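Local coordinates for protein replicative DNA helicase (Nostoc punctiforme, PDB 4O1R) that forms a splicing domain (intein) that, in its native form, probably excises itself from the helicase precursor while joining the flanking protein segments, at residues G3-D8 / G74-L79; V33-E38 / L130-A135; I47-F52 / T126-H131; K57-L62 / G118-F123. All coordinates share one frame; numbering follows the deposited sequence.

Contact 1 of 4, residues G3-D8 / G74-L79; sequences GALAGD and GNHKFL. Unlike the reference sequence in segment 3-8: A4 (reference Cys).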
loop_
_atom_site.group_PDB
_atom_site.type_symbol
_atom_site.label_atom_id
_atom_site.label_comp_id
_atom_site.label_asym_id
_atom_site.label_seq_id
_atom_site.Cartn_x
_atom_site.Cartn_y
_atom_site.Cartn_z
ATOM N N GLY A 3 -1.801 7.992 7.297
ATOM C CA GLY A 3 -0.813 8.112 6.246
ATOM C C GLY A 3 -1.422 8.019 4.863
ATOM O O GLY A 3 -2.625 7.773 4.702
ATOM N N ALA A 4 -0.582 8.203 3.855
ATOM C CA ALA A 4 -1.077 8.338 2.492
ATOM C C ALA A 4 0.016 8.003 1.488
ATOM O O ALA A 4 1.163 7.709 1.867
ATOM C CB ALA A 4 -1.660 9.732 2.276
ATOM N N LEU A 5 -0.352 8.030 0.215
ATOM C CA LEU A 5 0.498 7.561 -0.881
ATOM C C LEU A 5 0.587 8.566 -1.994
ATOM O O LEU A 5 -0.343 9.347 -2.226
ATOM C CB LEU A 5 -0.073 6.269 -1.480
ATOM C CG LEU A 5 -0.169 5.063 -0.552
ATOM C CD1 LEU A 5 -0.906 3.956 -1.288
ATOM C CD2 LEU A 5 1.227 4.596 -0.130
ATOM N N ALA A 6 1.675 8.499 -2.751
ATOM C CA ALA A 6 1.775 9.306 -3.977
ATOM C C ALA A 6 0.607 8.985 -4.913
ATOM O O ALA A 6 0.128 7.848 -4.968
ATOM C CB ALA A 6 3.100 9.046 -4.683
ATOM N N GLY A 7 0.168 9.995 -5.657
ATOM C CA GLY A 7 -0.984 9.849 -6.558
ATOM C C GLY A 7 -0.835 8.836 -7.672
ATOM O O GLY A 7 -1.844 8.293 -8.152
ATOM N N ASP A 8 0.410 8.547 -8.064
ATOM C CA ASP A 8 0.654 7.582 -9.131
ATOM C C ASP A 8 0.731 6.144 -8.633
ATOM O O ASP A 8 0.918 5.226 -9.425
ATOM C CB ASP A 8 1.891 7.937 -9.978
ATOM C CG ASP A 8 3.168 8.024 -9.180
ATOM O OD1 ASP A 8 3.114 8.134 -7.942
ATOM O OD2 ASP A 8 4.244 8.023 -9.821
ATOM N N GLY A 74 5.695 9.157 5.913
ATOM C CA GLY A 74 6.488 8.523 6.953
ATOM C C GLY A 74 5.653 7.717 7.929
ATOM O O GLY A 74 6.138 6.748 8.509
ATOM N N ASN A 75 4.408 8.130 8.139
ATOM C CA ASN A 75 3.526 7.428 9.056
ATOM C C ASN A 75 2.738 6.292 8.417
ATOM O O ASN A 75 1.977 5.624 9.109
ATOM C CB ASN A 75 2.571 8.402 9.782
ATOM C CG ASN A 75 1.629 9.150 8.853
ATOM O OD1 ASN A 75 1.900 9.342 7.666
ATOM N ND2 ASN A 75 0.514 9.606 9.417
ATOM N N HIS A 76 2.885 6.070 7.110
ATOM C CA HIS A 76 2.147 4.971 6.512
ATOM C C HIS A 76 2.708 3.639 6.966
ATOM O O HIS A 76 3.919 3.453 6.959
ATOM C CB HIS A 76 2.154 5.026 4.989
ATOM C CG HIS A 76 0.907 4.465 4.396
ATOM N ND1 HIS A 76 0.179 5.118 3.430
ATOM C CD2 HIS A 76 0.223 3.329 4.680
ATOM C CE1 HIS A 76 -0.903 4.409 3.145
ATOM N NE2 HIS A 76 -0.887 3.313 3.875
ATOM N N LYS A 77 1.825 2.719 7.327
ATOM C CA LYS A 77 2.256 1.427 7.879
ATOM C C LYS A 77 2.327 0.316 6.827
ATOM O O LYS A 77 1.515 0.241 5.893
ATOM C CB LYS A 77 1.369 0.998 9.052
ATOM C CG LYS A 77 1.508 1.909 10.290
ATOM C CD LYS A 77 0.779 1.349 11.506
ATOM C CE LYS A 77 1.006 2.233 12.720
ATOM N NZ LYS A 77 0.457 1.629 13.955
ATOM N N PHE A 78 3.345 -0.520 7.009
ATOM C CA PHE A 78 3.633 -1.702 6.199
ATOM C C PHE A 78 3.741 -2.891 7.140
ATOM O O PHE A 78 3.966 -2.715 8.342
ATOM C CB PHE A 78 4.949 -1.503 5.448
ATOM C CG PHE A 78 4.882 -0.391 4.441
ATOM C CD1 PHE A 78 5.041 0.935 4.835
ATOM C CD2 PHE A 78 4.622 -0.659 3.101
ATOM C CE1 PHE A 78 4.952 1.966 3.911
ATOM C CE2 PHE A 78 4.540 0.377 2.173
ATOM C CZ PHE A 78 4.701 1.686 2.584
ATOM N N LEU A 79 3.565 -4.103 6.616
ATOM C CA LEU A 79 3.513 -5.268 7.497
ATOM C C LEU A 79 4.856 -5.985 7.570
ATOM O O LEU A 79 5.392 -6.427 6.546
ATOM C CB LEU A 79 2.430 -6.244 7.024
ATOM C CG LEU A 79 2.258 -7.495 7.899
ATOM C CD1 LEU A 79 1.907 -7.143 9.334
ATOM C CD2 LEU A 79 1.206 -8.407 7.305
#
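H76 meets G3, A4 and L5 at what is probably the N-terminal splice junction of an intein with the HINT fold; together with T73 it makes up the T-x-x-H pattern of the conserved intein block B. A4 stands where the reference sequence has cysteine.

The polar part of the contact is a single hydrogen bond, from H76 ND1 to A4 O at 3.2 Å. It is nearly straight at the hydrogen (171°), and the oxygen lies close to the plane of the imidazole. The donor stands above the carbonyl plane, though, away from the lone pairs. A4 N is also near ND1, but at an angle that makes no bond; it is held instead by T73, whose hydroxyl is bonded to N75 OD1 as well.

The apolar part comes from L5, whose chain crosses that of H76 at about a right angle. With chi1 at -62°, CG swings to the side of its own backbone N and reaches H76 CE1 at 3.8 Å, while CD2 lies 3.7 Å from H76 ND1. V140 of strand 138-141 also packs on the histidine.

Close packing completes the contact. Glycine suits position 3: at the backbone angles of G3 a beta carbon would crowd the preceding carbonyl O and run into H76 CA. In the conformer described, one of two for G3, N75 OD1 lies 3.3 Å from G3 CA.

Contact 2 of 4, residues V33-E38 / L130-A135; sequences VWALNE and LHNFVA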
loop_
_atom_site.group_PDB
_atom_site.type_symbol
_atom_site.label_atom_id
_atom_site.label_comp_id
_atom_site.label_asym_id
_atom_site.label_seq_id
_atom_site.Cartn_x
_atom_site.Cartn_y
_atom_site.Cartn_z
ATOM N N VAL A 33 -10.776 -3.829 -4.480
ATOM C CA VAL A 33 -9.335 -3.929 -4.702
ATOM C C VAL A 33 -8.837 -5.182 -3.972
ATOM O O VAL A 33 -9.627 -5.888 -3.340
ATOM C CB VAL A 33 -8.590 -2.646 -4.241
ATOM C CG1 VAL A 33 -9.158 -1.423 -4.964
ATOM C CG2 VAL A 33 -8.692 -2.457 -2.729
ATOM N N TRP A 34 -7.541 -5.468 -4.062
ATOM C CA TRP A 34 -6.970 -6.577 -3.297
ATOM C C TRP A 34 -6.478 -6.113 -1.936
ATOM O O TRP A 34 -5.946 -5.012 -1.804
ATOM C CB TRP A 34 -5.833 -7.258 -4.060
ATOM C CG TRP A 34 -6.335 -7.991 -5.243
ATOM C CD1 TRP A 34 -6.244 -7.599 -6.548
ATOM C CD2 TRP A 34 -7.061 -9.222 -5.237
ATOM N NE1 TRP A 34 -6.848 -8.530 -7.361
ATOM C CE2 TRP A 34 -7.366 -9.532 -6.582
ATOM C CE3 TRP A 34 -7.479 -10.102 -4.228
ATOM C CZ2 TRP A 34 -8.070 -10.682 -6.943
ATOM C CZ3 TRP A 34 -8.184 -11.249 -4.592
ATOM C CH2 TRP A 34 -8.465 -11.527 -5.937
ATOM N N ALA A 35 -6.667 -6.965 -0.936
ATOM C CA ALA A 35 -6.220 -6.689 0.430
ATOM C C ALA A 35 -5.818 -7.978 1.113
ATOM O O ALA A 35 -6.199 -9.072 0.700
ATOM C CB ALA A 35 -7.322 -6.004 1.227
ATOM N N LEU A 36 -5.059 -7.843 2.185
ATOM C CA LEU A 36 -4.628 -9.002 2.934
ATOM C C LEU A 36 -5.609 -9.338 4.052
ATOM O O LEU A 36 -5.966 -8.474 4.854
ATOM C CB LEU A 36 -3.245 -8.724 3.530
ATOM C CG LEU A 36 -2.661 -9.832 4.415
ATOM C CD1 LEU A 36 -2.274 -11.057 3.611
ATOM C CD2 LEU A 36 -1.465 -9.280 5.167
ATOM N N ASN A 37 -6.049 -10.589 4.088
ATOM C CA ASN A 37 -6.702 -11.118 5.283
ATOM C C ASN A 37 -5.602 -11.642 6.208
ATOM O O ASN A 37 -4.971 -12.642 5.911
ATOM C CB ASN A 37 -7.703 -12.221 4.915
ATOM C CG ASN A 37 -8.405 -12.799 6.121
ATOM O OD1 ASN A 37 -7.898 -12.733 7.242
ATOM N ND2 ASN A 37 -9.583 -13.372 5.898
ATOM N N GLU A 38 -5.362 -10.944 7.314
ATOM C CA GLU A 38 -4.251 -11.276 8.205
ATOM C C GLU A 38 -4.416 -12.587 8.968
ATOM O O GLU A 38 -3.434 -13.165 9.438
ATOM C CB GLU A 38 -4.011 -10.143 9.191
ATOM C CG GLU A 38 -2.923 -9.195 8.784
ATOM C CD GLU A 38 -2.401 -8.434 9.977
ATOM O OE1 GLU A 38 -1.410 -8.892 10.603
ATOM O OE2 GLU A 38 -3.013 -7.401 10.309
ATOM N N LEU A 130 -11.027 -4.962 5.978
ATOM C CA LEU A 130 -9.687 -5.438 6.292
ATOM C C LEU A 130 -8.678 -4.336 6.645
ATOM O O LEU A 130 -7.591 -4.629 7.147
ATOM C CB LEU A 130 -9.178 -6.302 5.125
ATOM C CG LEU A 130 -9.960 -7.601 4.881
ATOM C CD1 LEU A 130 -9.561 -8.245 3.573
ATOM C CD2 LEU A 130 -9.740 -8.577 6.034
ATOM N N HIS A 131 -9.041 -3.078 6.379
ATOM C CA HIS A 131 -8.237 -1.892 6.739
ATOM C C HIS A 131 -6.843 -1.850 6.102
ATOM O O HIS A 131 -5.928 -1.223 6.631
ATOM C CB HIS A 131 -8.137 -1.726 8.265
ATOM C CG HIS A 131 -9.462 -1.757 8.964
ATOM N ND1 HIS A 131 -10.382 -0.736 8.859
ATOM C CD2 HIS A 131 -10.019 -2.686 9.777
ATOM C CE1 HIS A 131 -11.448 -1.034 9.583
ATOM N NE2 HIS A 131 -11.256 -2.215 10.143
ATOM N N ASN A 132 -6.698 -2.489 4.947
ATOM C CA ASN A 132 -5.438 -2.475 4.208
ATOM C C ASN A 132 -5.732 -2.712 2.747
ATOM O O ASN A 132 -6.844 -3.090 2.378
ATOM C CB ASN A 132 -4.423 -3.499 4.769
ATOM C CG ASN A 132 -4.717 -4.941 4.344
ATOM O OD1 ASN A 132 -4.384 -5.364 3.235
ATOM N ND2 ASN A 132 -5.311 -5.706 5.250
ATOM N N PHE A 133 -4.751 -2.456 1.904
ATOM C CA PHE A 133 -4.912 -2.761 0.496
ATOM C C PHE A 133 -3.553 -2.891 -0.149
ATOM O O PHE A 133 -2.530 -2.519 0.452
ATOM C CB PHE A 133 -5.788 -1.717 -0.234
ATOM C CG PHE A 133 -5.253 -0.306 -0.189
ATOM C CD1 PHE A 133 -5.530 0.520 0.905
ATOM C CD2 PHE A 133 -4.510 0.222 -1.250
ATOM C CE1 PHE A 133 -5.049 1.845 0.950
ATOM C CE2 PHE A 133 -4.031 1.538 -1.214
ATOM C CZ PHE A 133 -4.297 2.346 -0.112
ATOM N N VAL A 134 -3.551 -3.427 -1.365
ATOM C CA VAL A 134 -2.333 -3.554 -2.153
ATOM C C VAL A 134 -2.154 -2.338 -3.056
ATOM O O VAL A 134 -3.049 -1.993 -3.827
ATOM C CB VAL A 134 -2.339 -4.846 -2.991
ATOM C CG1 VAL A 134 -1.064 -4.935 -3.815
ATOM C CG2 VAL A 134 -2.521 -6.069 -2.099
ATOM N N ALA A 135 -0.997 -1.688 -2.955
ATOM C CA ALA A 135 -0.647 -0.558 -3.806
ATOM C C ALA A 135 0.764 -0.763 -4.324
ATOM O O ALA A 135 1.670 -1.102 -3.549
ATOM C CB ALA A 135 -0.758 0.744 -3.040
HETATM O O HOH W 1 -5.054 -3.534 -5.160
#
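N132 lays its carboxamide along the backbone of L36 and meets both polar groups of that residue. L36 N donates to N132 OD1 at 2.8 Å, and N132 ND2 donates to L36 O at 2.9 Å. Both bonds are nearly straight, and each donor lies in the carbonyl plane of its acceptor, on a lone pair, so the flat amide is held at two points. Its chi1 of 78° sets CG between backbone N and carbonyl carbon, which brings the amide alongside strand 33-37. Asparagine suits this place, offering a donor and an acceptor side by side, as a peptide edge does.

One ordinary backbone bond follows, V134 N to W34 O at 2.9 Å, and a water joins V134 O to W34 N, the latter weakly. The strands run at 125° to each other. Strand 132-135 is the outer member of a four-stranded sheet in the HINT fold, and H131-N132-F133 belongs to the conserved intein block F.

Small and branched residues make the apolar contacts. A35 CB meets L130 CD1 at 3.9 Å, and L130 CD2 reaches the backbone of N37. V33 CG2 packs on F133 CB.

N132 O is buried against A35 CB, 3.2 Å away, without a polar partner. The chemistry implies a join made chiefly by one side chain: its amide supplies two of the three direct hydrogen bonds between these strands of different sheets.

Contact 3 of 4, residues I47-F52 / T126-H131; sequences IVSNAF and TVPGLH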
loop_
_atom_site.group_PDB
_atom_site.type_symbol
_atom_site.label_atom_id
_atom_site.label_comp_id
_atom_site.label_asym_id
_atom_site.label_seq_id
_atom_site.Cartn_x
_atom_site.Cartn_y
_atom_site.Cartn_z
ATOM N N ILE A 47 -13.774 -4.176 -0.470
ATOM C CA ILE A 47 -14.486 -2.978 -0.913
ATOM C C ILE A 47 -13.874 -1.688 -0.356
ATOM O O ILE A 47 -13.560 -1.577 0.836
ATOM C CB ILE A 47 -16.003 -3.053 -0.571
ATOM C CG1 ILE A 47 -16.651 -4.215 -1.326
ATOM C CG2 ILE A 47 -16.713 -1.711 -0.862
ATOM C CD1 ILE A 47 -16.657 -4.087 -2.840
ATOM N N VAL A 48 -13.710 -0.714 -1.239
ATOM C CA VAL A 48 -13.249 0.615 -0.884
ATOM C C VAL A 48 -14.460 1.527 -0.716
ATOM O O VAL A 48 -15.285 1.634 -1.623
ATOM C CB VAL A 48 -12.325 1.172 -1.990
ATOM C CG1 VAL A 48 -11.953 2.626 -1.723
ATOM C CG2 VAL A 48 -11.079 0.307 -2.130
ATOM N N SER A 49 -14.561 2.169 0.449
ATOM C CA SER A 49 -15.685 3.055 0.755
ATOM C C SER A 49 -15.425 4.537 0.488
ATOM O O SER A 49 -16.361 5.333 0.429
ATOM C CB SER A 49 -16.088 2.888 2.223
ATOM O OG SER A 49 -15.009 3.229 3.077
ATOM N N ASN A 50 -14.156 4.913 0.360
ATOM C CA ASN A 50 -13.782 6.320 0.194
ATOM C C ASN A 50 -12.386 6.380 -0.405
ATOM O O ASN A 50 -11.536 5.563 -0.054
ATOM C CB ASN A 50 -13.795 7.042 1.559
ATOM C CG ASN A 50 -13.935 8.550 1.438
ATOM O OD1 ASN A 50 -14.355 9.073 0.405
ATOM N ND2 ASN A 50 -13.602 9.260 2.518
ATOM N N ALA A 51 -12.159 7.352 -1.282
ATOM C CA ALA A 51 -10.839 7.625 -1.862
ATOM C C ALA A 51 -10.671 9.129 -1.873
ATOM O O ALA A 51 -11.552 9.841 -2.348
ATOM C CB ALA A 51 -10.740 7.060 -3.278
ATOM N N PHE A 52 -9.549 9.620 -1.338
ATOM C CA PHE A 52 -9.454 11.047 -1.025
ATOM C C PHE A 52 -8.012 11.527 -0.957
ATOM O O PHE A 52 -7.095 10.748 -0.686
ATOM C CB PHE A 52 -10.155 11.328 0.320
ATOM C CG PHE A 52 -9.706 10.420 1.429
ATOM C CD1 PHE A 52 -10.317 9.175 1.635
ATOM C CD2 PHE A 52 -8.663 10.792 2.275
ATOM C CE1 PHE A 52 -9.886 8.327 2.638
ATOM C CE2 PHE A 52 -8.225 9.950 3.291
ATOM C CZ PHE A 52 -8.842 8.713 3.480
ATOM N N THR A 126 -10.124 4.217 2.035
ATOM C CA THR A 126 -10.684 3.570 3.224
ATOM C C THR A 126 -11.243 2.218 2.826
ATOM O O THR A 126 -12.061 2.119 1.895
ATOM C CB THR A 126 -11.792 4.417 3.842
ATOM O OG1 THR A 126 -12.862 4.575 2.910
ATOM C CG2 THR A 126 -11.258 5.770 4.218
ATOM N N VAL A 127 -10.773 1.188 3.524
ATOM C CA VAL A 127 -11.192 -0.195 3.307
ATOM C C VAL A 127 -11.793 -0.679 4.641
ATOM O O VAL A 127 -11.071 -1.173 5.512
ATOM C CB VAL A 127 -9.998 -1.072 2.850
ATOM C CG1 VAL A 127 -10.417 -2.519 2.630
ATOM C CG2 VAL A 127 -9.345 -0.495 1.578
ATOM N N PRO A 128 -13.117 -0.528 4.805
ATOM C CA PRO A 128 -13.683 -0.738 6.147
ATOM C C PRO A 128 -13.617 -2.161 6.673
ATOM O O PRO A 128 -13.712 -2.356 7.885
ATOM C CB PRO A 128 -15.135 -0.280 6.004
ATOM C CG PRO A 128 -15.418 -0.270 4.562
ATOM C CD PRO A 128 -14.120 -0.004 3.862
ATOM N N GLY A 129 -13.442 -3.152 5.807
ATOM C CA GLY A 129 -13.362 -4.529 6.305
ATOM C C GLY A 129 -11.991 -4.848 6.879
ATOM O O GLY A 129 -11.805 -4.965 8.093
ATOM N N LEU A 130 -11.027 -4.962 5.978
ATOM C CA LEU A 130 -9.687 -5.438 6.292
ATOM C C LEU A 130 -8.678 -4.336 6.645
ATOM O O LEU A 130 -7.591 -4.629 7.147
ATOM C CB LEU A 130 -9.178 -6.302 5.125
ATOM C CG LEU A 130 -9.960 -7.601 4.881
ATOM C CD1 LEU A 130 -9.561 -8.245 3.573
ATOM C CD2 LEU A 130 -9.740 -8.577 6.034
ATOM N N HIS A 131 -9.041 -3.078 6.379
ATOM C CA HIS A 131 -8.237 -1.892 6.739
ATOM C C HIS A 131 -6.843 -1.850 6.102
ATOM O O HIS A 131 -5.928 -1.223 6.631
ATOM C CB HIS A 131 -8.137 -1.726 8.265
ATOM C CG HIS A 131 -9.462 -1.757 8.964
ATOM N ND1 HIS A 131 -10.382 -0.736 8.859
ATOM C CD2 HIS A 131 -10.019 -2.686 9.777
ATOM C CE1 HIS A 131 -11.448 -1.034 9.583
ATOM N NE2 HIS A 131 -11.256 -2.215 10.143
HETATM O O HOH W 2 -13.994 -3.272 2.886
#
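T126 branches between S49, N50 and F52; one of its two modelled conformers is described. CB lies 3.5 Å from S49 OG and near N50 CB. OG1, with chi1 at 62°, points to S49 OG only 2.5 Å away; this is short for a hydroxyl pair, so its details are doubtful, and either oxygen could be the donor. CG2 goes the other way, to the edge of the F52 ring, 3.3 Å from CE1. A threonine suits the site because one branch is polar and the other a methyl.

The backbone of T126 is bonded at both ends. Its N donates to N50 O at 2.9 Å, and its O accepts from S49 N at 2.9 Å, the donor standing nearly along the C=O axis.

Further along, the loop after strand 106-126 stays beside I47 and S49: P128 CD rests 3.5 Å from I47 O, and a water accepts from G129 N while donating to I47 O. On the buried side V48 CG2 and V127 CG2 meet obliquely at 4.2 Å. The loop leads into intein block F of the HINT fold, and V127 N is bonded to the side chain of N142, probably the residue at the C-terminal splice junction.

The two backbone bonds of T126, to N50 O and from S49 N, imply that the chain is probably held here beside 47-52.

Contact 4 of 4, residues K57-L62 / G118-F123; sequences KPLFTL and GEEEVF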
loop_
_atom_site.group_PDB
_atom_site.type_symbol
_atom_site.label_atom_id
_atom_site.label_comp_id
_atom_site.label_asym_id
_atom_site.label_seq_id
_atom_site.Cartn_x
_atom_site.Cartn_y
_atom_site.Cartn_z
ATOM N N LYS A 57 2.128 16.433 1.397
ATOM C CA LYS A 57 2.905 15.900 2.514
ATOM C C LYS A 57 4.245 15.371 2.021
ATOM O O LYS A 57 4.405 15.075 0.834
ATOM C CB LYS A 57 2.119 14.775 3.214
ATOM C CG LYS A 57 0.913 15.360 3.951
ATOM C CD LYS A 57 0.118 14.325 4.698
ATOM C CE LYS A 57 -1.298 14.813 4.942
ATOM N NZ LYS A 57 -1.351 15.971 5.866
ATOM N N PRO A 58 5.214 15.215 2.937
ATOM C CA PRO A 58 6.501 14.603 2.584
ATOM C C PRO A 58 6.364 13.122 2.250
ATOM O O PRO A 58 5.605 12.393 2.897
ATOM C CB PRO A 58 7.356 14.804 3.854
ATOM C CG PRO A 58 6.624 15.815 4.689
ATOM C CD PRO A 58 5.177 15.626 4.355
ATOM N N LEU A 59 7.084 12.704 1.220
ATOM C CA LEU A 59 7.078 11.326 0.748
ATOM C C LEU A 59 8.448 10.698 0.863
ATOM O O LEU A 59 9.469 11.379 0.672
ATOM C CB LEU A 59 6.644 11.263 -0.722
ATOM C CG LEU A 59 5.151 11.454 -0.981
ATOM C CD1 LEU A 59 4.883 11.619 -2.461
ATOM C CD2 LEU A 59 4.342 10.294 -0.396
ATOM N N PHE A 60 8.439 9.387 1.111
ATOM C CA PHE A 60 9.652 8.567 1.088
ATOM C C PHE A 60 9.464 7.464 0.067
ATOM O O PHE A 60 8.400 6.853 0.014
ATOM C CB PHE A 60 9.898 7.948 2.468
ATOM C CG PHE A 60 10.219 8.963 3.526
ATOM C CD1 PHE A 60 9.194 9.695 4.135
ATOM C CD2 PHE A 60 11.536 9.218 3.889
ATOM C CE1 PHE A 60 9.475 10.670 5.095
ATOM C CE2 PHE A 60 11.828 10.195 4.850
ATOM C CZ PHE A 60 10.796 10.908 5.447
ATOM N N THR A 61 10.500 7.215 -0.731
ATOM C CA THR A 61 10.505 6.099 -1.682
ATOM C C THR A 61 11.119 4.886 -1.012
ATOM O O THR A 61 12.270 4.932 -0.547
ATOM C CB THR A 61 11.298 6.455 -2.929
ATOM O OG1 THR A 61 10.755 7.657 -3.477
ATOM C CG2 THR A 61 11.196 5.355 -3.980
ATOM N N LEU A 62 10.341 3.816 -0.947
ATOM C CA LEU A 62 10.794 2.555 -0.385
ATOM C C LEU A 62 10.937 1.557 -1.522
ATOM O O LEU A 62 10.024 1.429 -2.334
ATOM C CB LEU A 62 9.780 2.082 0.653
ATOM C CG LEU A 62 10.075 0.760 1.369
ATOM C CD1 LEU A 62 9.464 0.789 2.755
ATOM C CD2 LEU A 62 9.545 -0.420 0.561
ATOM N N GLY A 118 10.715 14.149 -1.430
ATOM C CA GLY A 118 10.068 15.441 -1.634
ATOM C C GLY A 118 8.628 15.450 -1.189
ATOM O O GLY A 118 8.141 14.492 -0.605
ATOM N N GLU A 119 7.951 16.547 -1.476
ATOM C CA GLU A 119 6.547 16.722 -1.104
ATOM C C GLU A 119 5.668 16.708 -2.341
ATOM O O GLU A 119 6.016 17.290 -3.376
ATOM C CB GLU A 119 6.347 18.053 -0.363
ATOM C CG GLU A 119 7.099 18.173 0.959
ATOM C CD GLU A 119 6.856 19.498 1.657
ATOM O OE1 GLU A 119 6.387 20.457 1.000
ATOM O OE2 GLU A 119 7.136 19.568 2.870
ATOM N N GLU A 120 4.524 16.042 -2.230
ATOM C CA GLU A 120 3.521 16.020 -3.296
ATOM C C GLU A 120 2.163 15.880 -2.660
ATOM O O GLU A 120 2.064 15.548 -1.479
ATOM C CB GLU A 120 3.708 14.803 -4.220
ATOM C CG GLU A 120 5.044 14.707 -4.915
ATOM C CD GLU A 120 5.092 13.613 -5.958
ATOM O OE1 GLU A 120 4.115 12.843 -6.109
ATOM O OE2 GLU A 120 6.130 13.526 -6.636
ATOM N N GLU A 121 1.111 16.103 -3.435
ATOM C CA GLU A 121 -0.221 15.728 -2.976
ATOM C C GLU A 121 -0.282 14.211 -2.748
ATOM O O GLU A 121 0.286 13.428 -3.521
ATOM C CB GLU A 121 -1.301 16.173 -3.965
ATOM C CG GLU A 121 -2.693 16.009 -3.394
ATOM C CD GLU A 121 -3.783 16.550 -4.281
ATOM O OE1 GLU A 121 -3.522 16.847 -5.464
ATOM O OE2 GLU A 121 -4.914 16.669 -3.773
ATOM N N VAL A 122 -0.934 13.801 -1.663
ATOM C CA VAL A 122 -1.001 12.386 -1.308
ATOM C C VAL A 122 -2.447 11.963 -1.067
ATOM O O VAL A 122 -3.316 12.798 -0.790
ATOM C CB VAL A 122 -0.086 12.039 -0.102
ATOM C CG1 VAL A 122 1.369 12.203 -0.477
ATOM C CG2 VAL A 122 -0.424 12.885 1.102
ATOM N N PHE A 123 -2.688 10.658 -1.196
ATOM C CA PHE A 123 -4.033 10.098 -1.307
ATOM C C PHE A 123 -4.144 8.823 -0.511
ATOM O O PHE A 123 -3.159 8.116 -0.281
ATOM C CB PHE A 123 -4.340 9.788 -2.784
ATOM C CG PHE A 123 -4.232 10.984 -3.679
ATOM C CD1 PHE A 123 -2.999 11.367 -4.212
ATOM C CD2 PHE A 123 -5.357 11.744 -3.981
ATOM C CE1 PHE A 123 -2.884 12.492 -5.025
ATOM C CE2 PHE A 123 -5.250 12.862 -4.802
ATOM C CZ PHE A 123 -4.015 13.231 -5.326
#
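K57 and E120 form an antiparallel hydrogen-bonded pair, followed by P58 and E119 as a non-hydrogen-bonded pair, where strands 57-64 and 106-126 of the all-beta HINT fold meet. The N-to-C directions of segments 57-62 and 118-123 differ by 112°. K57 N donates to E120 O at 3.0 Å, and E120 N returns a bond to K57 O. L59 N then donates to G118 O at 2.8 Å. Proline suits position 58, since a non-hydrogen-bonded pair needs no N-H. Glycine suits position 118, where phi is 97°.

Beyond L59 the strands part, and side chains make the remaining contacts. With chi1 at -67°, V122 CG1 lies opposite the carbonyl carbon and CG2 between it and the backbone N, which sends the methyls to L59 and K57. V122 CG2 meets the aliphatic part of K57, in one of its two conformers, across the chain at about a right angle, 3.8 Å from K57 CB. A4 also packs on V122.

L59 CD1 lies 3.8 Å from E120 CB, crossing that chain at about a right angle, and the carboxylate forms a salt bridge with R71. The other branch slides past V122 in the opposite direction, with L59 CD2 3.5 Å from V122 CG1.

Overall arrangement
Contacts 1 and 2 are buried and lie nearest the centre of the chain; contacts 3 and 4 are only partly buried. The long strand 106-126 links contacts 1, 3 and 4: it pairs with 57-64 in contact 4, ends in the loop of contact 3, and borders strand 5-6 of contact 1, where L5 N lies 2.9 Å from F123 O, a probable hydrogen bond. Contacts 2 and 3 share L130 and H131 and meet through V33 and V48, whereas L5 packs on A135 and F133 to join contacts 1 and 2. Chemistry follows place: one imidazole or amide governs each buried contact, while backbone bonds predominate nearer the surface, with a hydroxyl pair in contact 3.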